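Local coordinates for WbmS, polysaccharide deacetylase involved in O-antigen biosynthesis (Bordetella bronchiseptica, PDB 3HFT), which probably removes acetyl groups from a polysaccharide by zinc-dependent hydrolysis during the biosynthesis of the O-antigen, at residues P174-E178 with Y195-P199; D190-D194 with L253-I257; H211-E217 with N240-R246. All blocks are in the same frame, centred on the assembly; numbering follows the deposited sequence. Where two conformers were deposited one is given.

How the interactions relate
Interaction 1 is a buried, largely aromatic contact between the edge of the parallel sheet and the loop that leads on to strand 203-207. The same loop, a few residues earlier, makes interaction 2 with the C-terminal end of helix 245-256, a surface contact carried by one salt bridge and a few polar bonds. Interaction 3 lies at the other end of that helix, where its start meets the end of helix 209-214 through a buried network of asparagine side chains and backbone groups. Interactions 2 and 3 touch where Asp190 CB meets Ala243 CB, whereas interactions 1 and 3 do not touch.

Interaction 1 (P174-E178 with Y195-P199); sequences PYLWE and YWYQP
The indole of Trp177 and the phenol of Tyr195 meet rim to rim, neither ring lying over the face of the other, with their planes 53° apart. Trp177 NE1 points its N-H at Tyr195 OH, 3.1 Å away, and the bond, at 154°, leaves the hydroxyl somewhat out of the indole plane. Tyr195 OH is also hydrogen-bonded to Glu188 O, which ties the phenol to its own loop as well as to the strand. With CG of Trp177 anti to its backbone N (chi1 -167°), the indole swings across to the loop and its pyrrole edge faces the hydroxyl. Trp196 meets the five-membered ring of Trp177 obliquely, its CD1 4.3 Å from Trp177 CD1; Trp196 CD1 also lies over one face of the Tyr195 ring, toward its rim. Leu176 fills the other part of the contact and crosses Trp196 at about a right angle. One methyl, CD1, comes 4.2 Å from Trp196 CE3; the other, CD2, packs 3.6 Å from the carbonyl oxygen Trp196 O. Gln198 comes from the opposite direction and lays its extended chain against that second methyl, with Leu176 CD2 3.8 Å from Gln198 NE2. Its amide is held by Leu160 N and Ile158 O, so the buried polar end is satisfied. Phe248 of helix 245-256 stacks on Trp177 and also meets Trp196. Trp177, Tyr195 and Trp196 thus form an aromatic cluster that joins outermost strand 177-178 of the parallel sheet to a loop, in a region consistent with the deformed β/α-barrel (NodB-like) fold of the polysaccharide deacetylase family.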
loop_
_atom_site.group_PDB
_atom_site.type_symbol
_atom_site.label_atom_id
_atom_site.label_comp_id
_atom_site.label_asym_id
_atom_site.label_seq_id
_atom_site.Cartn_x
_atom_site.Cartn_y
_atom_site.Cartn_z
ATOM N N PRO A 174 1.961 -5.567 7.188
ATOM C CA PRO A 174 1.275 -6.048 5.995
ATOM C C PRO A 174 0.450 -7.293 6.318
ATOM O O PRO A 174 0.838 -8.066 7.189
ATOM C CB PRO A 174 2.427 -6.429 5.080
ATOM C CG PRO A 174 3.464 -6.944 6.021
ATOM C CD PRO A 174 3.358 -6.013 7.219
ATOM N N TYR A 175 -0.652 -7.498 5.598
ATOM C CA TYR A 175 -1.486 -8.665 5.822
ATOM C C TYR A 175 -1.679 -9.437 4.550
ATOM O O TYR A 175 -1.502 -8.900 3.450
ATOM C CB TYR A 175 -2.806 -8.321 6.498
ATOM C CG TYR A 175 -3.885 -7.600 5.728
ATOM C CD1 TYR A 175 -3.838 -6.223 5.527
ATOM C CD2 TYR A 175 -4.999 -8.271 5.318
ATOM C CE1 TYR A 175 -4.863 -5.554 4.892
ATOM C CE2 TYR A 175 -6.055 -7.608 4.706
ATOM C CZ TYR A 175 -5.981 -6.250 4.497
ATOM O OH TYR A 175 -7.045 -5.577 3.928
ATOM N N LEU A 176 -1.909 -10.741 4.715
ATOM C CA LEU A 176 -1.758 -11.666 3.596
ATOM C C LEU A 176 -2.991 -12.487 3.165
ATOM O O LEU A 176 -2.949 -13.214 2.170
ATOM C CB LEU A 176 -0.574 -12.611 3.899
ATOM C CG LEU A 176 -0.491 -13.432 5.206
ATOM C CD1 LEU A 176 -1.743 -14.294 5.483
ATOM C CD2 LEU A 176 0.807 -14.282 5.226
ATOM N N TRP A 177 -4.085 -12.339 3.893
ATOM C CA TRP A 177 -5.320 -13.070 3.614
ATOM C C TRP A 177 -6.515 -12.273 4.115
ATOM O O TRP A 177 -6.448 -11.621 5.181
ATOM C CB TRP A 177 -5.273 -14.455 4.269
ATOM C CG TRP A 177 -6.365 -15.412 3.778
ATOM C CD1 TRP A 177 -6.211 -16.422 2.871
ATOM C CD2 TRP A 177 -7.712 -15.518 4.266
ATOM N NE1 TRP A 177 -7.398 -17.100 2.705
ATOM C CE2 TRP A 177 -8.334 -16.567 3.550
ATOM C CE3 TRP A 177 -8.479 -14.777 5.171
ATOM C CZ2 TRP A 177 -9.685 -16.927 3.746
ATOM C CZ3 TRP A 177 -9.814 -15.139 5.373
ATOM C CH2 TRP A 177 -10.401 -16.190 4.649
ATOM N N GLU A 178 -7.595 -12.288 3.326
ATOM C CA GLU A 178 -8.845 -11.594 3.664
ATOM C C GLU A 178 -9.984 -12.401 3.039
ATOM O O GLU A 178 -9.856 -12.942 1.915
ATOM C CB GLU A 178 -8.824 -10.142 3.193
ATOM C CG GLU A 178 -10.109 -9.351 3.430
ATOM C CD GLU A 178 -10.000 -7.908 3.004
ATOM O OE1 GLU A 178 -8.888 -7.326 3.130
ATOM O OE2 GLU A 178 -11.026 -7.353 2.535
ATOM N N TYR A 195 -2.353 -23.113 4.046
ATOM C CA TYR A 195 -1.565 -22.824 2.834
ATOM C C TYR A 195 -0.863 -21.465 2.833
ATOM O O TYR A 195 0.180 -21.284 2.206
ATOM C CB TYR A 195 -2.450 -22.966 1.593
ATOM C CG TYR A 195 -3.731 -22.144 1.565
ATOM C CD1 TYR A 195 -3.706 -20.796 1.265
ATOM C CD2 TYR A 195 -4.973 -22.745 1.734
ATOM C CE1 TYR A 195 -4.874 -20.036 1.220
ATOM C CE2 TYR A 195 -6.142 -22.008 1.676
ATOM C CZ TYR A 195 -6.081 -20.631 1.407
ATOM O OH TYR A 195 -7.235 -19.872 1.343
ATOM N N TRP A 196 -1.445 -20.522 3.554
ATOM C CA TRP A 196 -0.973 -19.150 3.614
ATOM C C TRP A 196 0.124 -18.913 4.646
ATOM O O TRP A 196 0.769 -17.843 4.639
ATOM C CB TRP A 196 -2.189 -18.245 3.957
ATOM C CG TRP A 196 -3.001 -18.825 5.051
ATOM C CD1 TRP A 196 -4.087 -19.616 4.916
ATOM C CD2 TRP A 196 -2.739 -18.733 6.456
ATOM N NE1 TRP A 196 -4.528 -20.035 6.155
ATOM C CE2 TRP A 196 -3.730 -19.478 7.117
ATOM C CE3 TRP A 196 -1.767 -18.085 7.215
ATOM C CZ2 TRP A 196 -3.746 -19.645 8.508
ATOM C CZ3 TRP A 196 -1.793 -18.235 8.586
ATOM C CH2 TRP A 196 -2.786 -18.992 9.221
ATOM N N TYR A 197 0.343 -19.896 5.530
ATOM C CA TYR A 197 1.186 -19.736 6.707
ATOM C C TYR A 197 2.665 -19.579 6.406
ATOM O O TYR A 197 3.250 -20.376 5.676
ATOM C CB TYR A 197 0.979 -20.921 7.683
ATOM C CG TYR A 197 1.762 -20.770 8.968
ATOM C CD1 TYR A 197 1.448 -19.766 9.889
ATOM C CD2 TYR A 197 2.833 -21.609 9.253
ATOM C CE1 TYR A 197 2.191 -19.615 11.091
ATOM C CE2 TYR A 197 3.575 -21.472 10.442
ATOM C CZ TYR A 197 3.250 -20.471 11.345
ATOM O OH TYR A 197 4.001 -20.348 12.494
ATOM N N GLN A 198 3.266 -18.567 7.018
ATOM C CA GLN A 198 4.677 -18.310 6.953
ATOM C C GLN A 198 5.307 -18.535 8.348
ATOM O O GLN A 198 5.128 -17.713 9.273
ATOM C CB GLN A 198 4.921 -16.861 6.510
ATOM C CG GLN A 198 4.126 -16.454 5.262
ATOM C CD GLN A 198 4.563 -15.138 4.681
ATOM O OE1 GLN A 198 5.347 -14.392 5.297
ATOM N NE2 GLN A 198 4.077 -14.843 3.464
ATOM N N PRO A 199 6.034 -19.642 8.520
ATOM C CA PRO A 199 6.674 -19.834 9.828
ATOM C C PRO A 199 7.735 -18.796 10.055
ATOM O O PRO A 199 8.146 -18.552 11.200
ATOM C CB PRO A 199 7.319 -21.208 9.705
ATOM C CG PRO A 199 7.325 -21.538 8.298
ATOM C CD PRO A 199 6.335 -20.735 7.587
#

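Interaction 2 (D190-D194 with L253-I257); sequences DSTFD and LARNI
Arg255 reaches out from helix 245-256 to Asp194 and to the backbone of the loop before it. Its NH1 forms a salt bridge with Asp194 OD1 at 2.7 Å, but OD1 lies oblique to the guanidinium and the hydrogen bond within it is weak, at 117°; the guanidinium and carboxylate planes stand 79° apart. NH2 makes a second weak bond, to Ser191 O at 3.0 Å, with that oxygen at the guanidinium edge. Phe193 CA sits over the centre of one guanidinium face, so the loop backbone packs on the arginine as well as accepting from it. The other carboxylate oxygen is held more directly: Asn256 ND2 donates to Asp194 OD2 over 3.1 Å in a nearly straight bond of 171°, on the syn side though tilted from the carboxylate plane. Neighbouring residues of one helix thereby take the two oxygens of a single aspartate. The Arg255 chain runs extended from CG to NE, which carries its positive end past Asp194 as far as Ser191. In the second shell, Ser191 OG bonds to Phe193 O within the loop, while Asn256 ND2 is also hydrogen-bonded to Leu252 O, one turn back in its helix. Behind this polar surface, Leu253 packs on Leu41 of strand 39-44 and on helix 50-63, and Asn256 touches Ile39, so the loop after helix 179-185 is fastened to a terminal helix that itself lies against the central sheet.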
loop_
_atom_site.group_PDB
_atom_site.type_symbol
_atom_site.label_atom_id
_atom_site.label_comp_id
_atom_site.label_asym_id
_atom_site.label_seq_id
_atom_site.Cartn_x
_atom_site.Cartn_y
_atom_site.Cartn_z
ATOM N N ASP A 190 -11.546 -24.696 1.959
ATOM C CA ASP A 190 -11.578 -26.085 2.462
ATOM C C ASP A 190 -10.281 -26.866 2.310
ATOM O O ASP A 190 -10.302 -28.083 2.135
ATOM C CB ASP A 190 -12.681 -26.875 1.748
ATOM C CG ASP A 190 -12.482 -26.922 0.227
ATOM O OD1 ASP A 190 -11.620 -26.155 -0.314
ATOM O OD2 ASP A 190 -13.211 -27.715 -0.429
ATOM N N SER A 191 -9.161 -26.189 2.366
ATOM C CA SER A 191 -7.863 -26.860 2.385
ATOM C C SER A 191 -7.666 -27.581 3.725
ATOM O O SER A 191 -8.195 -27.167 4.750
ATOM C CB SER A 191 -6.740 -25.836 2.169
ATOM O OG SER A 191 -5.486 -26.497 2.115
ATOM N N THR A 192 -6.906 -28.668 3.714
ATOM C CA THR A 192 -6.588 -29.392 4.942
ATOM C C THR A 192 -5.349 -28.844 5.681
ATOM O O THR A 192 -4.932 -29.384 6.709
ATOM C CB THR A 192 -6.321 -30.881 4.629
ATOM O OG1 THR A 192 -5.247 -30.976 3.682
ATOM C CG2 THR A 192 -7.570 -31.534 4.049
ATOM N N PHE A 193 -4.741 -27.787 5.159
ATOM C CA PHE A 193 -3.587 -27.203 5.813
ATOM C C PHE A 193 -3.589 -25.689 5.598
ATOM O O PHE A 193 -4.293 -25.170 4.726
ATOM C CB PHE A 193 -2.312 -27.824 5.277
ATOM C CG PHE A 193 -2.020 -27.494 3.841
ATOM C CD1 PHE A 193 -2.716 -28.098 2.822
ATOM C CD2 PHE A 193 -1.008 -26.593 3.516
ATOM C CE1 PHE A 193 -2.422 -27.796 1.486
ATOM C CE2 PHE A 193 -0.707 -26.288 2.195
ATOM C CZ PHE A 193 -1.416 -26.889 1.173
ATOM N N ASP A 194 -2.801 -24.998 6.405
ATOM C CA ASP A 194 -2.748 -23.560 6.378
ATOM C C ASP A 194 -1.816 -23.122 5.262
ATOM O O ASP A 194 -0.649 -22.775 5.495
ATOM C CB ASP A 194 -2.268 -23.061 7.738
ATOM C CG ASP A 194 -3.286 -23.325 8.859
ATOM O OD1 ASP A 194 -4.510 -23.410 8.580
ATOM O OD2 ASP A 194 -2.861 -23.418 10.034
ATOM N N LEU A 253 -8.655 -22.033 13.827
ATOM C CA LEU A 253 -8.660 -21.989 15.292
ATOM C C LEU A 253 -8.406 -23.378 15.881
ATOM O O LEU A 253 -7.543 -23.535 16.758
ATOM C CB LEU A 253 -9.994 -21.420 15.819
ATOM C CG LEU A 253 -10.260 -19.923 15.582
ATOM C CD1 LEU A 253 -11.718 -19.528 15.875
ATOM C CD2 LEU A 253 -9.249 -19.055 16.370
ATOM N N ALA A 254 -9.149 -24.379 15.400
ATOM C CA ALA A 254 -9.017 -25.755 15.900
ATOM C C ALA A 254 -7.606 -26.297 15.722
ATOM O O ALA A 254 -7.079 -26.922 16.609
ATOM C CB ALA A 254 -10.049 -26.691 15.213
ATOM N N ARG A 255 -7.001 -26.064 14.572
ATOM C CA ARG A 255 -5.662 -26.526 14.316
ATOM C C ARG A 255 -4.589 -25.825 15.109
ATOM O O ARG A 255 -3.494 -26.355 15.197
ATOM C CB ARG A 255 -5.251 -26.201 12.901
ATOM C CG ARG A 255 -5.882 -26.969 11.830
ATOM C CD ARG A 255 -5.206 -26.554 10.533
ATOM N NE ARG A 255 -5.986 -27.110 9.450
ATOM C CZ ARG A 255 -6.646 -26.408 8.552
ATOM N NH1 ARG A 255 -6.583 -25.080 8.559
ATOM N NH2 ARG A 255 -7.338 -27.051 7.613
ATOM N N ASN A 256 -4.844 -24.607 15.584
ATOM C CA ASN A 256 -3.767 -23.781 16.145
ATOM C C ASN A 256 -3.884 -23.451 17.633
ATOM O O ASN A 256 -3.001 -22.817 18.182
ATOM C CB ASN A 256 -3.639 -22.502 15.333
ATOM C CG ASN A 256 -3.035 -22.754 13.971
ATOM O OD1 ASN A 256 -1.857 -23.100 13.874
ATOM N ND2 ASN A 256 -3.828 -22.598 12.917
ATOM N N ILE A 257 -4.945 -23.872 18.296
ATOM C CA ILE A 257 -5.028 -23.604 19.724
ATOM C C ILE A 257 -4.425 -24.793 20.433
ATOM O O ILE A 257 -4.233 -25.848 19.817
ATOM C CB ILE A 257 -6.467 -23.331 20.254
ATOM C CG1 ILE A 257 -7.397 -24.519 20.009
ATOM C CG2 ILE A 257 -7.018 -22.028 19.671
ATOM C CD1 ILE A 257 -8.836 -24.269 20.471
ATOM O OXT ILE A 257 -4.132 -24.715 21.627
#

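Interaction 3 (H211-E217 with N240-R246); sequences HVYMNTE and NTSAGSR. With EDO (1,2-ethanediol), chain D.
Asn215 and Asn240 reach across to each other's backbone, each with CG anti to its own N (chi1 -173° and 170°). Asn215 ND2 donates to Asn240 O at 2.9 Å in a practically straight bond, though from above the plane of that carbonyl, and its second N-H goes to Ser242 O. In return Asn240 ND2 gives a bond of 3.0 Å to Asn215 O, nearly along the C=O axis, and Asn240 N donates to Met214 O. Asn240 OD1 turns back on its own segment, accepting from Ser242 N in an Asx turn and from Ser242 OG. The Glu217 carboxylate stacks on the Asn240 amide with the planes 5° apart, and a salt bridge from Glu217 OE1 to Arg221 holds its charge.

Asn215 has positive phi and is the C-prime residue of a Schellman motif ending helix 209-214. Thr216 O is gripped twice by the first turn of helix 245-256: Ser245 OG arrives in the carbonyl plane on a lone pair at 2.9 Å, and Ser245 N comes from above that plane. The extended Arg246 side chain crosses Val212 at about a right angle, and NH1 donates to Val212 O at 2.9 Å, the oxygen in the guanidinium plane but the donor above the carbonyl plane; Asp55 salt-bridges the same nitrogen.

His211 ND1 is hydrogen-bonded to Thr216 OG1 at 2.8 Å, and its NE2 donates to O1 of a bound ethanediol, probably from the crystallisation liquor, at 2.7 Å. That diol also bonds to the zinc ligand Asp46 and to Asp180, and may mark a pocket beside the metal. The network thus gives partners to four carbonyls at the end of helix 209-214, and the ND1 bond probably helps to fix the imidazole's rotation with NE2 directed at the diol.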
loop_
_atom_site.group_PDB
_atom_site.type_symbol
_atom_site.label_atom_id
_atom_site.label_comp_id
_atom_site.label_asym_id
_atom_site.label_seq_id
_atom_site.Cartn_x
_atom_site.Cartn_y
_atom_site.Cartn_z
ATOM N N HIS A 211 -19.249 -11.985 6.828
ATOM C CA HIS A 211 -18.868 -13.212 6.102
ATOM C C HIS A 211 -18.705 -14.389 7.027
ATOM O O HIS A 211 -18.982 -15.529 6.654
ATOM C CB HIS A 211 -17.625 -12.996 5.243
ATOM C CG HIS A 211 -17.821 -11.973 4.177
ATOM N ND1 HIS A 211 -18.916 -11.981 3.349
ATOM C CD2 HIS A 211 -17.093 -10.887 3.834
ATOM C CE1 HIS A 211 -18.842 -10.957 2.520
ATOM N NE2 HIS A 211 -17.739 -10.281 2.788
ATOM N N VAL A 212 -18.263 -14.137 8.254
ATOM C CA VAL A 212 -18.189 -15.227 9.249
ATOM C C VAL A 212 -19.622 -15.690 9.550
ATOM O O VAL A 212 -19.901 -16.870 9.617
ATOM C CB VAL A 212 -17.426 -14.776 10.533
ATOM C CG1 VAL A 212 -17.446 -15.857 11.634
ATOM C CG2 VAL A 212 -15.954 -14.388 10.158
ATOM N N TYR A 213 -20.542 -14.757 9.732
ATOM C CA TYR A 213 -21.930 -15.118 10.002
ATOM C C TYR A 213 -22.571 -15.952 8.890
ATOM O O TYR A 213 -23.256 -16.928 9.167
ATOM C CB TYR A 213 -22.775 -13.864 10.250
ATOM C CG TYR A 213 -24.095 -14.191 10.895
ATOM C CD1 TYR A 213 -24.212 -14.292 12.289
ATOM C CD2 TYR A 213 -25.217 -14.455 10.130
ATOM C CE1 TYR A 213 -25.407 -14.602 12.887
ATOM C CE2 TYR A 213 -26.408 -14.806 10.735
ATOM C CZ TYR A 213 -26.489 -14.866 12.111
ATOM O OH TYR A 213 -27.676 -15.172 12.707
HETATM N N MSE A 214 -22.371 -15.558 7.642
HETATM C CA MSE A 214 -22.992 -16.263 6.500
HETATM C C MSE A 214 -22.116 -17.373 5.940
HETATM O O MSE A 214 -22.537 -18.064 5.017
HETATM C CB MSE A 214 -23.286 -15.293 5.344
HETATM C CG MSE A 214 -24.143 -14.072 5.754
HETATM SE SE MSE A 214 -24.623 -13.040 4.166
HETATM C CE MSE A 214 -25.619 -13.987 3.741
ATOM N N ASN A 215 -20.905 -17.525 6.469
ATOM C CA ASN A 215 -19.957 -18.536 5.974
ATOM C C ASN A 215 -19.746 -18.358 4.489
ATOM O O ASN A 215 -19.693 -19.317 3.714
ATOM C CB ASN A 215 -20.403 -19.954 6.304
ATOM C CG ASN A 215 -19.346 -21.013 5.953
ATOM O OD1 ASN A 215 -18.137 -20.772 6.061
ATOM N ND2 ASN A 215 -19.808 -22.187 5.542
ATOM N N THR A 216 -19.542 -17.107 4.111
ATOM C CA THR A 216 -19.426 -16.735 2.707
ATOM C C THR A 216 -18.319 -17.483 1.958
ATOM O O THR A 216 -17.155 -17.476 2.363
ATOM C CB THR A 216 -19.127 -15.236 2.552
ATOM O OG1 THR A 216 -20.135 -14.495 3.232
ATOM C CG2 THR A 216 -19.047 -14.825 1.075
ATOM N N GLU A 217 -18.728 -18.088 0.848
ATOM C CA GLU A 217 -17.814 -18.697 -0.122
ATOM C C GLU A 217 -17.840 -17.983 -1.493
ATOM O O GLU A 217 -17.018 -18.258 -2.332
ATOM C CB GLU A 217 -18.181 -20.167 -0.310
ATOM C CG GLU A 217 -19.323 -20.452 -1.285
ATOM C CD GLU A 217 -20.749 -20.035 -0.844
ATOM O OE1 GLU A 217 -20.999 -19.026 -0.151
ATOM O OE2 GLU A 217 -21.671 -20.724 -1.268
ATOM N N ASN A 240 -24.120 -20.459 4.357
ATOM C CA ASN A 240 -23.575 -21.513 3.508
ATOM C C ASN A 240 -23.296 -22.729 4.335
ATOM O O ASN A 240 -22.702 -22.617 5.382
ATOM C CB ASN A 240 -22.292 -20.991 2.865
ATOM C CG ASN A 240 -21.488 -22.041 2.145
ATOM O OD1 ASN A 240 -22.029 -23.030 1.622
ATOM N ND2 ASN A 240 -20.176 -21.800 2.073
ATOM N N THR A 241 -23.750 -23.893 3.883
ATOM C CA THR A 241 -23.523 -25.142 4.608
ATOM C C THR A 241 -22.284 -25.903 4.102
ATOM O O THR A 241 -21.872 -26.890 4.705
ATOM C CB THR A 241 -24.793 -26.051 4.638
ATOM O OG1 THR A 241 -25.260 -26.265 3.310
ATOM C CG2 THR A 241 -25.892 -25.408 5.465
ATOM N N SER A 242 -21.694 -25.455 3.000
ATOM C CA SER A 242 -20.427 -26.027 2.525
ATOM C C SER A 242 -19.270 -25.305 3.218
ATOM O O SER A 242 -19.448 -24.713 4.287
ATOM C CB SER A 242 -20.313 -25.875 1.006
ATOM O OG SER A 242 -20.108 -24.520 0.641
ATOM N N ALA A 243 -18.079 -25.377 2.630
ATOM C CA ALA A 243 -16.925 -24.662 3.153
ATOM C C ALA A 243 -17.050 -23.182 2.809
ATOM O O ALA A 243 -17.513 -22.825 1.707
ATOM C CB ALA A 243 -15.656 -25.219 2.549
ATOM N N GLY A 244 -16.641 -22.318 3.736
ATOM C CA GLY A 244 -16.603 -20.896 3.470
ATOM C C GLY A 244 -15.754 -20.204 4.518
ATOM O O GLY A 244 -14.957 -20.863 5.217
ATOM N N SER A 245 -15.958 -18.901 4.657
ATOM C CA SER A 245 -15.189 -18.055 5.584
ATOM C C SER A 245 -15.283 -18.513 7.025
ATOM O O SER A 245 -14.293 -18.475 7.755
ATOM C CB SER A 245 -15.645 -16.596 5.488
ATOM O OG SER A 245 -15.405 -16.068 4.178
ATOM N N ARG A 246 -16.460 -18.962 7.445
ATOM C CA ARG A 246 -16.674 -19.405 8.814
ATOM C C ARG A 246 -15.960 -20.724 9.092
ATOM O O ARG A 246 -15.271 -20.872 10.103
ATOM C CB ARG A 246 -18.162 -19.590 9.088
ATOM C CG ARG A 246 -18.522 -19.819 10.538
ATOM C CD ARG A 246 -20.001 -20.158 10.636
ATOM N NE ARG A 246 -20.461 -20.182 12.011
ATOM C CZ ARG A 246 -20.764 -19.109 12.739
ATOM N NH1 ARG A 246 -20.638 -17.907 12.262
ATOM N NH2 ARG A 246 -21.165 -19.249 13.981
HETATM C C1 EDO D . -17.657 -6.778 2.036
HETATM O O1 EDO D . -17.057 -7.956 1.491
HETATM C C2 EDO D . -17.595 -6.827 3.567
HETATM O O2 EDO D . -17.658 -5.503 4.127
#